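Local coordinates for hypothetical protein Atu0120 (Agrobacterium tumefaciens, PDB 2I6H) that is of unknown function, an all-helical member of the bacterial DUF924 family that forms a two-chain assembly, at residues A52-F57 / C97-A102; P138-E143 / E167-I172; F176-H181 / L186-T191. All blocks are in the same frame, centred on the assembly; numbering follows the deposited sequence.

Contact 1 (A52-F57 / C97-A102); sequences AFDNHF and CFRGTA
The carboxylate of Asp54 is gripped side-on by Arg99, yet the shorter of the two main bonds reaches its oxygen from above the carboxylate plane. Arg99 NE lies 2.8 Å from Asp54 OD2, 43° out of that plane, whereas Arg99 NH2 meets Asp54 OD1 at 3.1 Å on the syn side, much nearer the plane. The NH2 bond is nearly straight, 172° at the hydrogen. A weak third bond joins Arg99 NH2 to Asp54 OD2 at 3.3 Å, so the salt bridge is a two-nitrogen grip, with carboxylate and guanidinium planes inclined at 35°. The chain of Arg99 is extended from CG to NE and crosses the Asp54 side chain at about a right angle, presenting the NE edge of its guanidinium to the acid. Asp54 OD1 also accepts a hydrogen bond from Asn96 ND2, and this additional partner, together with Arg99, should limit rotation of the carboxylate and favour its ionised form.

Beside this polar grip, Cys97 turns its sulfur against the helix of residues 51-69. Cys97 SG rests 3.5 Å from the backbone Asp54 O and 4.1 Å from Phe57 CB, and approaches the Phe57 ring obliquely, 5.1 Å from its centroid, in a sulfur-aromatic contact. The chain leaves helix 80-97 at Phe98 and makes a type II turn to Thr101, with Gly100 at positive phi; Thr101 OG1 donates to Phe98 O at 2.8 Å, closing the turn that carries Arg99.

The contact thus joins an early turn of helix 51-69 to the C-terminal end of helix 80-97. Phe57 continues inward, edge-to-face with Phe93 and against Phe37 and Trp38 of helix 29-41, while Phe98 packs edge-to-face with His65 farther along helix 51-69.

Contact 2 (P138-E143 / E167-I172); sequences PFSHAE and EEHRDI
His169 swings its imidazole off helix 160-176 with CG beside the backbone N, chi1 -76°, and a chi2 of 77° then turns the ring so that one face looks at Ser140. Ser140 CB sits over that face, 4.2 Å from the ring centroid and displaced toward the rim, in a CH-pi contact. The nearest approach of its CB to a single ring atom is 4.0 Å, at His169 CG. On the same ring, CD2 comes to 3.3 Å from the backbone Ser140 O. The contact thus packs the C-terminal part of helix 137-140 on helix 160-176, with Gln148 of helix 145-155 alongside, its NE2 donating a hydrogen bond to that carbonyl.

The second imidazole, that of His141, starts out directed away from helix 160-176, but its ring comes back far enough to touch. His141 CD2 lies 4.2 Å from His169 NE2, which meets the edge of the His141 ring near its plane. With centroids 5.9 Å apart and planes at 63°, the pair is oblique, and the two NE2 atoms of His141 and His169 are 4.5 Å from each other.

Neither histidine relies on the other for its main polar bond: His141 ND1 pairs with Asp91 OD1 of helix 80-97, and His169 ND1 bonds to His165 O one turn earlier in its own helix. These bonds probably set how each ring is turned. The chemistry across the contact is therefore chiefly van der Waals and CH-pi packing, in which Ser140 O sits close to CD2, from above a ring whose carbons are probably somewhat polarised.

Contact 3 (F176-H181 / L186-T191); sequences FGRFPH and LLRETT
Arg178 and Arg188 run past one another in opposite directions, and their side-chain conformations are quite unlike. Arg178 places CG between its backbone N and carbonyl carbon, the crowded position (chi1 65°), and from there stretches fully extended to NE. Arg188 instead bends at chi3 (-72°), which folds its guanidinium back over the aliphatic part of Arg178. Arg178 CD lies over the centre of that flat group, 3.8 Å from Arg188 CZ, while Leu186 CD1 covers the rim of the opposite face. The Arg188 guanidinium is thereby sandwiched between two aliphatic groups, with its edge turned to the backbone: Arg188 NH1 is 3.0 Å from Phe179 O, near the guanidinium plane.

The extended Arg178 reaches the loop that follows Arg188. Its NH2 donates to the backbone Glu189 O at 2.8 Å, a short bond although bent at the hydrogen and tilted from the carbonyl plane. Arg178 NH1 gives a hydrogen to a water at 3.1 Å, and that water also takes a weak bond from Glu189 N; water and carbonyl both lie in the plane of the guanidinium. The methyl Thr191 CG2 adds a looser touch, 4.2 Å from Arg178 NH2. Thr191 is the N-cap of helix 192-199: its side chain caps a backbone N of the first turn and its own N bonds to Glu194 OE1, consistent with a capping box.

The two guanidinium planes are 16° apart, and Arg178 NH1 comes within 3.9 Å of Arg188 NE. Like charges at this distance are probably tolerated because each has an acid: Arg178 NE bridges to Glu194 and Arg188 NH2 to Glu143, while Arg188 NE also bonds to Asn183 OD1. The positive charge is thus probably offset by carboxylates from two separate parts of the chain.

Overall arrangement
From the N terminus, contact 1 closes first, spanning the helical hairpin of helices 51-69 and 80-97 where the latter gives way to its loop. Contact 2 opens afterwards and joins the C-terminal part of helix 137-140 to helix 160-176 across helix 145-155; contact 3 then closes a short excursion through helix 183-186 before helix 192-199. The three follow in series, neither nesting nor crossing. Contacts 2 and 3 are linked through Glu143, which reaches both segments of contact 3 and probably accepts a hydrogen bond from Phe179 N. Contact 1 lies about 21 Å, centre to centre, from contact 2, and meets contact 3 where Ala102 packs on Leu186.

Contact 1 (A52-F57 / C97-A102)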
loop_
_atom_site.group_PDB
_atom_site.type_symbol
_atom_site.label_atom_id
_atom_site.label_comp_id
_atom_site.label_asym_id
_atom_site.label_seq_id
_atom_site.Cartn_x
_atom_site.Cartn_y
_atom_site.Cartn_z
ATOM N N ALA A 52 -12.975 15.779 4.711
ATOM C CA ALA A 52 -14.200 15.512 5.474
ATOM C C ALA A 52 -13.870 14.507 6.590
ATOM O O ALA A 52 -14.343 14.626 7.727
ATOM C CB ALA A 52 -15.316 14.925 4.531
ATOM N N PHE A 53 -13.071 13.494 6.251
ATOM C CA PHE A 53 -12.687 12.514 7.262
ATOM C C PHE A 53 -11.834 13.207 8.352
ATOM O O PHE A 53 -12.032 12.972 9.548
ATOM C CB PHE A 53 -11.926 11.349 6.634
ATOM C CG PHE A 53 -11.442 10.336 7.659
ATOM C CD1 PHE A 53 -12.362 9.557 8.376
ATOM C CD2 PHE A 53 -10.080 10.230 7.947
ATOM C CE1 PHE A 53 -11.906 8.648 9.364
ATOM C CE2 PHE A 53 -9.619 9.312 8.906
ATOM C CZ PHE A 53 -10.539 8.528 9.617
ATOM N N ASP A 54 -10.930 14.104 7.940
ATOM C CA ASP A 54 -10.098 14.809 8.924
ATOM C C ASP A 54 -11.009 15.568 9.899
ATOM O O ASP A 54 -10.835 15.523 11.134
ATOM C CB ASP A 54 -9.170 15.809 8.218
ATOM C CG ASP A 54 -8.129 15.132 7.316
ATOM O OD1 ASP A 54 -7.888 13.914 7.431
ATOM O OD2 ASP A 54 -7.527 15.839 6.482
ATOM N N ASN A 55 -11.983 16.272 9.325
ATOM C CA ASN A 55 -12.979 17.052 10.092
ATOM C C ASN A 55 -13.725 16.159 11.069
ATOM O O ASN A 55 -13.938 16.494 12.252
ATOM C CB ASN A 55 -14.026 17.651 9.139
ATOM C CG ASN A 55 -13.719 19.075 8.733
ATOM O OD1 ASN A 55 -12.602 19.397 8.379
ATOM N ND2 ASN A 55 -14.742 19.925 8.738
ATOM N N HIS A 56 -14.176 15.029 10.551
ATOM C CA HIS A 56 -14.955 14.118 11.316
ATOM C C HIS A 56 -14.152 13.555 12.524
ATOM O O HIS A 56 -14.650 13.497 13.662
ATOM C CB HIS A 56 -15.424 13.013 10.343
ATOM C CG HIS A 56 -16.367 12.024 10.938
ATOM N ND1 HIS A 56 -16.728 10.866 10.282
ATOM C CD2 HIS A 56 -17.039 12.018 12.121
ATOM C CE1 HIS A 56 -17.584 10.189 11.032
ATOM N NE2 HIS A 56 -17.780 10.860 12.158
ATOM N N PHE A 57 -12.927 13.125 12.252
ATOM C CA PHE A 57 -12.031 12.551 13.270
ATOM C C PHE A 57 -11.810 13.631 14.343
ATOM O O PHE A 57 -11.896 13.374 15.540
ATOM C CB PHE A 57 -10.735 12.173 12.553
ATOM C CG PHE A 57 -9.844 11.208 13.289
ATOM C CD1 PHE A 57 -10.206 10.646 14.525
ATOM C CD2 PHE A 57 -8.609 10.857 12.711
ATOM C CE1 PHE A 57 -9.336 9.755 15.196
ATOM C CE2 PHE A 57 -7.757 9.975 13.362
ATOM C CZ PHE A 57 -8.121 9.428 14.613
ATOM N N CYS A 97 -5.279 15.678 11.507
ATOM C CA CYS A 97 -5.933 16.869 12.065
ATOM C C CYS A 97 -5.038 18.066 12.311
ATOM O O CYS A 97 -5.565 19.159 12.606
ATOM C CB CYS A 97 -6.698 16.515 13.357
ATOM S SG CYS A 97 -7.951 15.195 13.048
ATOM N N PHE A 98 -3.715 17.872 12.241
ATOM C CA PHE A 98 -2.787 18.997 12.488
ATOM C C PHE A 98 -1.865 19.254 11.278
ATOM O O PHE A 98 -0.749 19.759 11.435
ATOM C CB PHE A 98 -1.908 18.762 13.731
ATOM C CG PHE A 98 -2.650 18.485 14.997
ATOM C CD1 PHE A 98 -3.817 19.200 15.361
ATOM C CD2 PHE A 98 -2.148 17.529 15.875
ATOM C CE1 PHE A 98 -4.473 18.936 16.594
ATOM C CE2 PHE A 98 -2.768 17.268 17.110
ATOM C CZ PHE A 98 -3.912 17.973 17.490
ATOM N N ARG A 99 -2.367 18.940 10.081
ATOM C CA ARG A 99 -1.571 18.953 8.846
ATOM C C ARG A 99 -0.829 20.273 8.653
ATOM O O ARG A 99 -1.363 21.317 8.985
ATOM C CB ARG A 99 -2.470 18.716 7.630
ATOM C CG ARG A 99 -3.031 17.318 7.531
ATOM C CD ARG A 99 -3.973 17.200 6.321
ATOM N NE ARG A 99 -4.738 15.952 6.354
ATOM C CZ ARG A 99 -4.291 14.760 5.955
ATOM N NH1 ARG A 99 -3.042 14.590 5.506
ATOM N NH2 ARG A 99 -5.099 13.696 6.041
ATOM N N GLY A 100 0.405 20.200 8.151
ATOM C CA GLY A 100 1.153 21.422 7.810
ATOM C C GLY A 100 1.782 22.146 8.983
ATOM O O GLY A 100 2.334 23.250 8.810
ATOM N N THR A 101 1.709 21.544 10.177
ATOM C CA THR A 101 2.259 22.132 11.401
ATOM C C THR A 101 3.124 21.176 12.210
ATOM O O THR A 101 3.024 19.935 12.064
ATOM C CB THR A 101 1.157 22.692 12.373
ATOM O OG1 THR A 101 0.533 21.621 13.090
ATOM C CG2 THR A 101 0.083 23.495 11.624
ATOM N N ALA A 102 3.917 21.754 13.117
ATOM C CA ALA A 102 4.796 20.951 13.972
ATOM C C ALA A 102 3.981 20.053 14.914
ATOM O O ALA A 102 4.526 19.083 15.456
ATOM C CB ALA A 102 5.739 21.857 14.770
#

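Contact 2 (P138-E143 / E167-I172)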
loop_
_atom_site.group_PDB
_atom_site.type_symbol
_atom_site.label_atom_id
_atom_site.label_comp_id
_atom_site.label_asym_id
_atom_site.label_seq_id
_atom_site.Cartn_x
_atom_site.Cartn_y
_atom_site.Cartn_z
ATOM N N PRO A 138 4.106 3.964 14.267
ATOM C CA PRO A 138 4.959 4.876 15.063
ATOM C C PRO A 138 6.463 4.617 14.805
ATOM O O PRO A 138 7.254 5.556 14.826
ATOM C CB PRO A 138 4.542 4.592 16.520
ATOM C CG PRO A 138 3.098 4.186 16.400
ATOM C CD PRO A 138 3.122 3.277 15.124
ATOM N N PHE A 139 6.832 3.366 14.523
ATOM C CA PHE A 139 8.256 3.069 14.254
ATOM C C PHE A 139 8.660 3.619 12.872
ATOM O O PHE A 139 9.743 4.201 12.740
ATOM C CB PHE A 139 8.539 1.581 14.432
ATOM C CG PHE A 139 8.241 1.101 15.826
ATOM C CD1 PHE A 139 9.111 1.438 16.870
ATOM C CD2 PHE A 139 7.064 0.382 16.096
ATOM C CE1 PHE A 139 8.850 0.997 18.207
ATOM C CE2 PHE A 139 6.782 -0.040 17.424
ATOM C CZ PHE A 139 7.681 0.273 18.467
ATOM N N SER A 140 7.776 3.496 11.880
ATOM C CA SER A 140 8.029 4.079 10.557
ATOM C C SER A 140 8.130 5.608 10.621
ATOM O O SER A 140 8.785 6.243 9.787
ATOM C CB SER A 140 6.911 3.674 9.594
ATOM O OG SER A 140 7.129 2.342 9.157
ATOM N N HIS A 141 7.451 6.205 11.597
ATOM C CA HIS A 141 7.395 7.670 11.700
ATOM C C HIS A 141 8.515 8.281 12.522
ATOM O O HIS A 141 8.645 9.499 12.561
ATOM C CB HIS A 141 6.013 8.117 12.244
ATOM C CG HIS A 141 4.877 7.787 11.321
ATOM N ND1 HIS A 141 3.610 7.502 11.775
ATOM C CD2 HIS A 141 4.823 7.703 9.966
ATOM C CE1 HIS A 141 2.824 7.236 10.739
ATOM N NE2 HIS A 141 3.530 7.361 9.628
ATOM N N ALA A 142 9.349 7.443 13.123
ATOM C CA ALA A 142 10.460 7.931 13.962
ATOM C C ALA A 142 11.720 8.196 13.139
ATOM O O ALA A 142 12.090 7.392 12.253
ATOM C CB ALA A 142 10.744 6.924 15.091
ATOM N N GLU A 143 12.396 9.309 13.443
ATOM C CA GLU A 143 13.655 9.636 12.768
ATOM C C GLU A 143 14.819 8.986 13.515
ATOM O O GLU A 143 15.606 9.674 14.144
ATOM C CB GLU A 143 13.811 11.157 12.666
ATOM C CG GLU A 143 12.750 11.776 11.790
ATOM C CD GLU A 143 12.925 13.286 11.573
ATOM O OE1 GLU A 143 13.287 14.036 12.533
ATOM O OE2 GLU A 143 12.680 13.727 10.434
ATOM N N GLU A 167 9.745 -0.151 4.212
ATOM C CA GLU A 167 11.053 -0.068 3.570
ATOM C C GLU A 167 11.281 1.303 2.948
ATOM O O GLU A 167 12.399 1.823 3.015
ATOM C CB GLU A 167 11.233 -1.176 2.524
ATOM C CG GLU A 167 11.351 -2.568 3.120
ATOM C CD GLU A 167 12.643 -2.828 3.937
ATOM O OE1 GLU A 167 13.586 -1.994 3.945
ATOM O OE2 GLU A 167 12.692 -3.894 4.593
ATOM N N GLU A 168 10.216 1.894 2.390
ATOM C CA GLU A 168 10.253 3.273 1.852
ATOM C C GLU A 168 10.703 4.264 2.930
ATOM O O GLU A 168 11.557 5.146 2.692
ATOM C CB GLU A 168 8.858 3.695 1.391
ATOM C CG GLU A 168 8.367 3.021 0.105
ATOM C CD GLU A 168 9.091 3.527 -1.125
ATOM O OE1 GLU A 168 8.826 4.674 -1.563
ATOM O OE2 GLU A 168 9.922 2.773 -1.650
ATOM N N HIS A 169 10.117 4.127 4.122
ATOM C CA HIS A 169 10.460 5.020 5.212
ATOM C C HIS A 169 11.896 4.767 5.664
ATOM O O HIS A 169 12.635 5.736 5.889
ATOM C CB HIS A 169 9.487 4.843 6.397
ATOM C CG HIS A 169 8.132 5.470 6.178
ATOM N ND1 HIS A 169 7.154 4.904 5.378
ATOM C CD2 HIS A 169 7.589 6.605 6.687
ATOM C CE1 HIS A 169 6.071 5.664 5.407
ATOM N NE2 HIS A 169 6.308 6.701 6.199
ATOM N N ARG A 170 12.280 3.495 5.820
ATOM C CA ARG A 170 13.640 3.155 6.315
ATOM C C ARG A 170 14.717 3.713 5.392
ATOM O O ARG A 170 15.730 4.226 5.864
ATOM C CB ARG A 170 13.813 1.654 6.505
ATOM C CG ARG A 170 15.237 1.258 6.967
ATOM C CD ARG A 170 15.345 -0.198 7.383
ATOM N NE ARG A 170 15.275 -1.129 6.255
ATOM C CZ ARG A 170 16.333 -1.556 5.578
ATOM N NH1 ARG A 170 17.566 -1.113 5.883
ATOM N NH2 ARG A 170 16.162 -2.427 4.585
ATOM N N ASP A 171 14.467 3.685 4.085
ATOM C CA ASP A 171 15.476 4.159 3.134
ATOM C C ASP A 171 15.783 5.642 3.322
ATOM O O ASP A 171 16.940 6.021 3.235
ATOM C CB ASP A 171 15.013 3.947 1.707
ATOM C CG ASP A 171 15.111 2.483 1.277
ATOM O OD1 ASP A 171 15.848 1.677 1.915
ATOM O OD2 ASP A 171 14.435 2.138 0.296
ATOM N N ILE A 172 14.742 6.462 3.554
ATOM C CA ILE A 172 14.930 7.895 3.749
ATOM C C ILE A 172 15.762 8.160 5.011
ATOM O O ILE A 172 16.720 8.954 4.985
ATOM C CB ILE A 172 13.569 8.646 3.801
ATOM C CG1 ILE A 172 12.748 8.370 2.531
ATOM C CG2 ILE A 172 13.780 10.145 3.980
ATOM C CD1 ILE A 172 11.265 8.733 2.701
#

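Contact 3 (F176-H181 / L186-T191)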
loop_
_atom_site.group_PDB
_atom_site.type_symbol
_atom_site.label_atom_id
_atom_site.label_comp_id
_atom_site.label_asym_id
_atom_site.label_seq_id
_atom_site.Cartn_x
_atom_site.Cartn_y
_atom_site.Cartn_z
ATOM N N PHE A 176 19.381 9.970 5.248
ATOM C CA PHE A 176 19.484 11.344 5.756
ATOM C C PHE A 176 19.539 11.473 7.266
ATOM O O PHE A 176 19.834 12.580 7.799
ATOM C CB PHE A 176 18.312 12.183 5.215
ATOM C CG PHE A 176 18.300 12.278 3.728
ATOM C CD1 PHE A 176 19.378 12.880 3.050
ATOM C CD2 PHE A 176 17.232 11.751 2.984
ATOM C CE1 PHE A 176 19.390 12.969 1.647
ATOM C CE2 PHE A 176 17.230 11.843 1.577
ATOM C CZ PHE A 176 18.311 12.454 0.912
ATOM N N GLY A 177 19.187 10.399 7.967
ATOM C CA GLY A 177 18.996 10.435 9.422
ATOM C C GLY A 177 17.682 11.091 9.894
ATOM O O GLY A 177 17.409 11.169 11.097
ATOM N N ARG A 178 16.838 11.477 8.942
ATOM C CA ARG A 178 15.583 12.187 9.219
ATOM C C ARG A 178 14.762 12.291 7.929
ATOM O O ARG A 178 15.239 11.921 6.841
ATOM C CB ARG A 178 15.910 13.599 9.752
ATOM C CG ARG A 178 16.619 14.483 8.726
ATOM C CD ARG A 178 17.169 15.775 9.382
ATOM N NE ARG A 178 17.737 16.690 8.386
ATOM C CZ ARG A 178 18.228 17.897 8.700
ATOM N NH1 ARG A 178 18.248 18.315 9.964
ATOM N NH2 ARG A 178 18.679 18.692 7.753
ATOM N N PHE A 179 13.542 12.827 8.041
ATOM C CA PHE A 179 12.677 13.032 6.885
ATOM C C PHE A 179 12.826 14.467 6.441
ATOM O O PHE A 179 12.332 15.385 7.126
ATOM C CB PHE A 179 11.222 12.738 7.259
ATOM C CG PHE A 179 10.975 11.288 7.536
ATOM C CD1 PHE A 179 10.949 10.356 6.490
ATOM C CD2 PHE A 179 10.774 10.855 8.843
ATOM C CE1 PHE A 179 10.728 8.975 6.779
ATOM C CE2 PHE A 179 10.547 9.503 9.137
ATOM C CZ PHE A 179 10.521 8.569 8.114
ATOM N N PRO A 180 13.524 14.686 5.317
ATOM C CA PRO A 180 13.742 16.047 4.825
ATOM C C PRO A 180 12.469 16.794 4.537
ATOM O O PRO A 180 12.490 18.029 4.634
ATOM C CB PRO A 180 14.524 15.817 3.512
ATOM C CG PRO A 180 15.251 14.580 3.772
ATOM C CD PRO A 180 14.205 13.712 4.448
ATOM N N HIS A 181 11.374 16.089 4.194
ATOM C CA HIS A 181 10.085 16.767 3.991
ATOM C C HIS A 181 9.621 17.565 5.230
ATOM O O HIS A 181 8.801 18.474 5.101
ATOM C CB HIS A 181 8.992 15.786 3.529
ATOM C CG HIS A 181 8.995 15.520 2.046
ATOM N ND1 HIS A 181 8.615 16.471 1.115
ATOM C CD2 HIS A 181 9.318 14.410 1.336
ATOM C CE1 HIS A 181 8.703 15.956 -0.099
ATOM N NE2 HIS A 181 9.126 14.709 0.006
ATOM N N LEU A 186 9.815 22.144 10.740
ATOM C CA LEU A 186 10.640 22.078 11.944
ATOM C C LEU A 186 11.766 23.115 11.982
ATOM O O LEU A 186 12.573 23.110 12.918
ATOM C CB LEU A 186 11.212 20.677 12.118
ATOM C CG LEU A 186 10.146 19.584 12.408
ATOM C CD1 LEU A 186 10.852 18.253 12.468
ATOM C CD2 LEU A 186 9.311 19.810 13.701
ATOM N N LEU A 187 11.859 23.958 10.955
ATOM C CA LEU A 187 12.895 25.011 10.915
ATOM C C LEU A 187 14.322 24.444 10.980
ATOM O O LEU A 187 15.200 25.006 11.650
ATOM C CB LEU A 187 12.653 26.081 12.020
ATOM C CG LEU A 187 11.431 26.988 11.855
ATOM C CD1 LEU A 187 10.170 26.312 12.345
ATOM C CD2 LEU A 187 11.609 28.275 12.657
ATOM N N ARG A 188 14.541 23.336 10.268
ATOM C CA ARG A 188 15.860 22.731 10.120
ATOM C C ARG A 188 16.455 23.130 8.801
ATOM O O ARG A 188 15.752 23.277 7.794
ATOM C CB ARG A 188 15.762 21.190 10.155
ATOM C CG ARG A 188 14.885 20.708 11.254
ATOM C CD ARG A 188 15.010 19.212 11.509
ATOM N NE ARG A 188 14.413 18.376 10.472
ATOM C CZ ARG A 188 13.917 17.158 10.720
ATOM N NH1 ARG A 188 13.396 16.432 9.736
ATOM N NH2 ARG A 188 13.929 16.675 11.968
ATOM N N GLU A 189 17.774 23.268 8.807
ATOM C CA GLU A 189 18.519 23.626 7.615
ATOM C C GLU A 189 18.659 22.409 6.705
ATOM O O GLU A 189 19.199 21.384 7.101
ATOM C CB GLU A 189 19.896 24.179 7.992
ATOM C CG GLU A 189 19.858 25.438 8.854
ATOM C CD GLU A 189 21.240 26.016 9.090
ATOM O OE1 GLU A 189 21.909 26.392 8.098
ATOM O OE2 GLU A 189 21.660 26.095 10.270
ATOM N N THR A 190 18.163 22.557 5.487
ATOM C CA THR A 190 18.135 21.528 4.479
ATOM C C THR A 190 19.520 21.425 3.862
ATOM O O THR A 190 20.105 22.444 3.485
ATOM C CB THR A 190 17.067 21.898 3.440
ATOM O OG1 THR A 190 15.777 21.769 4.054
ATOM C CG2 THR A 190 17.124 21.019 2.221
ATOM N N THR A 191 20.067 20.214 3.807
ATOM C CA THR A 191 21.423 20.039 3.242
ATOM C C THR A 191 21.346 19.998 1.723
ATOM O O THR A 191 20.263 19.829 1.162
ATOM C CB THR A 191 22.103 18.761 3.724
ATOM O OG1 THR A 191 21.463 17.632 3.108
ATOM C CG2 THR A 191 22.106 18.644 5.255
HETATM O O HOH W 1 19.372 21.161 10.455
#